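Peptidase M16 inactive domain family protein (Pseudomonas fluorescens, PDB 3GWB) belongs to the inactive-domain group of the M16 peptidase family and may have hydrolase activity, though this is uncertain. Local coordinates at residues Q15-S18 with K24-F27. Residues are numbered along the deposited sequence; the frame is centred on the assembly and turned at random.
Sequences QTWS and KVLF
Trp-17 lays its indole across Val-25, and this overlap is the tight part of a small antiparallel pairing. Val-25 CB sits 3.8 Å from the centroid of the five-membered ring of Trp-17, over its face, in a CH-pi contact. Val-25 CG1 reaches Trp-17 CZ2 at 3.4 Å over the same face. Trp-17 CG stands between the backbone N and the carbonyl carbon (chi1 64°), which folds the ring over the neighbouring strand; its far corner, CH2, then rests 3.7 Å from Phe-27 CB. Ala-210 and Ala-214 of helix 207-220 pack against Phe-27 and Val-25, and the same helix meets Trp-17 through Arg-207 and Glu-211. Were Trp-17 replaced by an alanine, Val-25 and Phe-27 CB would probably lose their indole cover on this side, and a gap would open next to that helix. The two strands form a beta hairpin at the margin of the mixed sheet, 15-18 being outermost within the chain and 24-29 pairing onward with 197-203. Gln-15 and Phe-27 make a hydrogen-bonded pair, joined by the bond from Gln-15 N to Phe-27 O at 2.8 Å. Alongside, Gln-15 NE2 lies 3.5 Å from Phe-27 CE2, the amide turned 59° from the ring, while Gln-15 OE1 is hydrogen-bonded to Arg-207 NH1. On the face of Thr-16 and Ser-18 the contact is looser and those two residues are exposed, though Leu-26 beside Thr-16 is buried; Ser-18 OG comes no nearer to Lys-24 CA than 4.4 Å. Here Thr-16 OG1 donates to Val-25 O at 2.8 Å, meeting that carbonyl from the opposite side of its plane to Trp-17 N.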
ATOM      1  N   GLN A  15     -11.420  -3.481  29.930  1.00 11.65           N
ATOM      2  CA  GLN A  15     -11.064  -2.860  31.196  1.00 12.02           C
ATOM      3  C   GLN A  15     -10.582  -1.447  30.922  1.00 13.55           C
ATOM      4  O   GLN A  15      -9.965  -1.179  29.888  1.00 10.89           O
ATOM      5  CB  GLN A  15      -9.969  -3.665  31.884  1.00 13.28           C
ATOM      6  CG  GLN A  15     -10.359  -5.097  32.156  1.00 16.80           C
ATOM      7  CD  GLN A  15      -9.213  -5.903  32.708  1.00 19.30           C
ATOM      8  OE1 GLN A  15      -8.705  -5.617  33.789  1.00 21.21           O
ATOM      9  NE2 GLN A  15      -8.791  -6.920  31.962  1.00 17.96           N
ATOM     10  N   THR A  16     -10.849  -0.536  31.845  1.00 12.77           N
ATOM     11  CA  THR A  16     -10.437   0.836  31.626  1.00 13.82           C
ATOM     12  C   THR A  16      -9.992   1.538  32.897  1.00 14.40           C
ATOM     13  O   THR A  16     -10.411   1.186  34.003  1.00 13.47           O
ATOM     14  CB  THR A  16     -11.580   1.643  30.979  1.00 15.95           C
ATOM     15  OG1 THR A  16     -11.098   2.938  30.590  1.00 20.69           O
ATOM     16  CG2 THR A  16     -12.728   1.810  31.958  1.00 16.65           C
ATOM     17  N   TRP A  17      -9.134   2.536  32.719  1.00 13.75           N
ATOM     18  CA  TRP A  17      -8.610   3.331  33.819  1.00 14.38           C
ATOM     19  C   TRP A  17      -7.854   4.489  33.195  1.00 15.07           C
ATOM     20  O   TRP A  17      -7.747   4.571  31.968  1.00 13.81           O
ATOM     21  CB  TRP A  17      -7.688   2.485  34.714  1.00 14.06           C
ATOM     22  CG  TRP A  17      -6.422   1.965  34.061  1.00 15.60           C
ATOM     23  CD1 TRP A  17      -5.200   2.581  34.023  1.00 16.47           C
ATOM     24  CD2 TRP A  17      -6.255   0.710  33.378  1.00 14.64           C
ATOM     25  NE1 TRP A  17      -4.285   1.785  33.369  1.00 14.32           N
ATOM     26  CE2 TRP A  17      -4.906   0.633  32.967  1.00 13.53           C
ATOM     27  CE3 TRP A  17      -7.114  -0.358  33.085  1.00 12.16           C
ATOM     28  CZ2 TRP A  17      -4.399  -0.469  32.266  1.00 13.28           C
ATOM     29  CZ3 TRP A  17      -6.606  -1.453  32.388  1.00 11.93           C
ATOM     30  CH2 TRP A  17      -5.264  -1.501  31.992  1.00  9.78           C
ATOM     31  N   SER A  18      -7.362   5.398  34.031  1.00 13.33           N
ATOM     32  CA  SER A  18      -6.605   6.538  33.544  1.00 14.41           C
ATOM     33  C   SER A  18      -5.230   6.539  34.190  1.00 13.53           C
ATOM     34  O   SER A  18      -5.048   5.985  35.273  1.00 11.63           O
ATOM     35  CB  SER A  18      -7.335   7.842  33.878  1.00 17.22           C
ATOM     36  OG  SER A  18      -8.560   7.922  33.168  1.00 21.84           O
ATOM     37  N   LYS A  24      -6.471   8.205  28.875  1.00 14.01           N
ATOM     38  CA  LYS A  24      -7.496   7.179  28.979  1.00 13.75           C
ATOM     39  C   LYS A  24      -6.909   5.854  28.498  1.00 10.10           C
ATOM     40  O   LYS A  24      -6.371   5.778  27.399  1.00 10.47           O
ATOM     41  CB  LYS A  24      -8.694   7.545  28.104  1.00 16.22           C
ATOM     42  CG  LYS A  24      -9.246   8.933  28.347  1.00 21.33           C
ATOM     43  CD  LYS A  24     -10.348   9.275  27.343  1.00 24.70           C
ATOM     44  CE  LYS A  24     -11.552   8.354  27.499  1.00 27.47           C
ATOM     45  NZ  LYS A  24     -12.138   8.475  28.860  1.00 30.80           N
ATOM     46  N   VAL A  25      -7.007   4.820  29.322  1.00  7.97           N
ATOM     47  CA  VAL A  25      -6.496   3.498  28.963  1.00  8.77           C
ATOM     48  C   VAL A  25      -7.621   2.461  28.812  1.00  8.41           C
ATOM     49  O   VAL A  25      -8.519   2.375  29.655  1.00  7.68           O
ATOM     50  CB  VAL A  25      -5.513   2.963  30.041  1.00  9.92           C
ATOM     51  CG1 VAL A  25      -4.917   1.642  29.589  1.00  7.87           C
ATOM     52  CG2 VAL A  25      -4.413   3.974  30.314  1.00  9.05           C
ATOM     53  N   LEU A  26      -7.583   1.685  27.729  1.00  7.04           N
ATOM     54  CA  LEU A  26      -8.563   0.615  27.521  1.00  6.12           C
ATOM     55  C   LEU A  26      -7.769  -0.650  27.231  1.00  8.39           C
ATOM     56  O   LEU A  26      -6.826  -0.635  26.429  1.00  9.02           O
ATOM     57  CB  LEU A  26      -9.507   0.927  26.362  1.00  8.24           C
ATOM     58  CG  LEU A  26     -10.560   1.998  26.658  1.00  9.88           C
ATOM     59  CD1 LEU A  26      -9.930   3.392  26.590  1.00 11.95           C
ATOM     60  CD2 LEU A  26     -11.686   1.868  25.649  1.00 10.33           C
ATOM     61  N   PHE A  27      -8.152  -1.747  27.866  1.00  6.14           N
ATOM     62  CA  PHE A  27      -7.414  -2.993  27.723  1.00  9.12           C
ATOM     63  C   PHE A  27      -8.275  -4.242  27.651  1.00 10.60           C
ATOM     64  O   PHE A  27      -9.279  -4.366  28.360  1.00  9.65           O
ATOM     65  CB  PHE A  27      -6.448  -3.110  28.906  1.00  7.81           C
ATOM     66  CG  PHE A  27      -5.862  -4.479  29.091  1.00 10.40           C
ATOM     67  CD1 PHE A  27      -4.976  -5.010  28.157  1.00 10.47           C
ATOM     68  CD2 PHE A  27      -6.180  -5.229  30.222  1.00 11.24           C
ATOM     69  CE1 PHE A  27      -4.420  -6.277  28.348  1.00  7.72           C
ATOM     70  CE2 PHE A  27      -5.629  -6.491  30.418  1.00 12.44           C
ATOM     71  CZ  PHE A  27      -4.746  -7.012  29.485  1.00  7.95           C
TER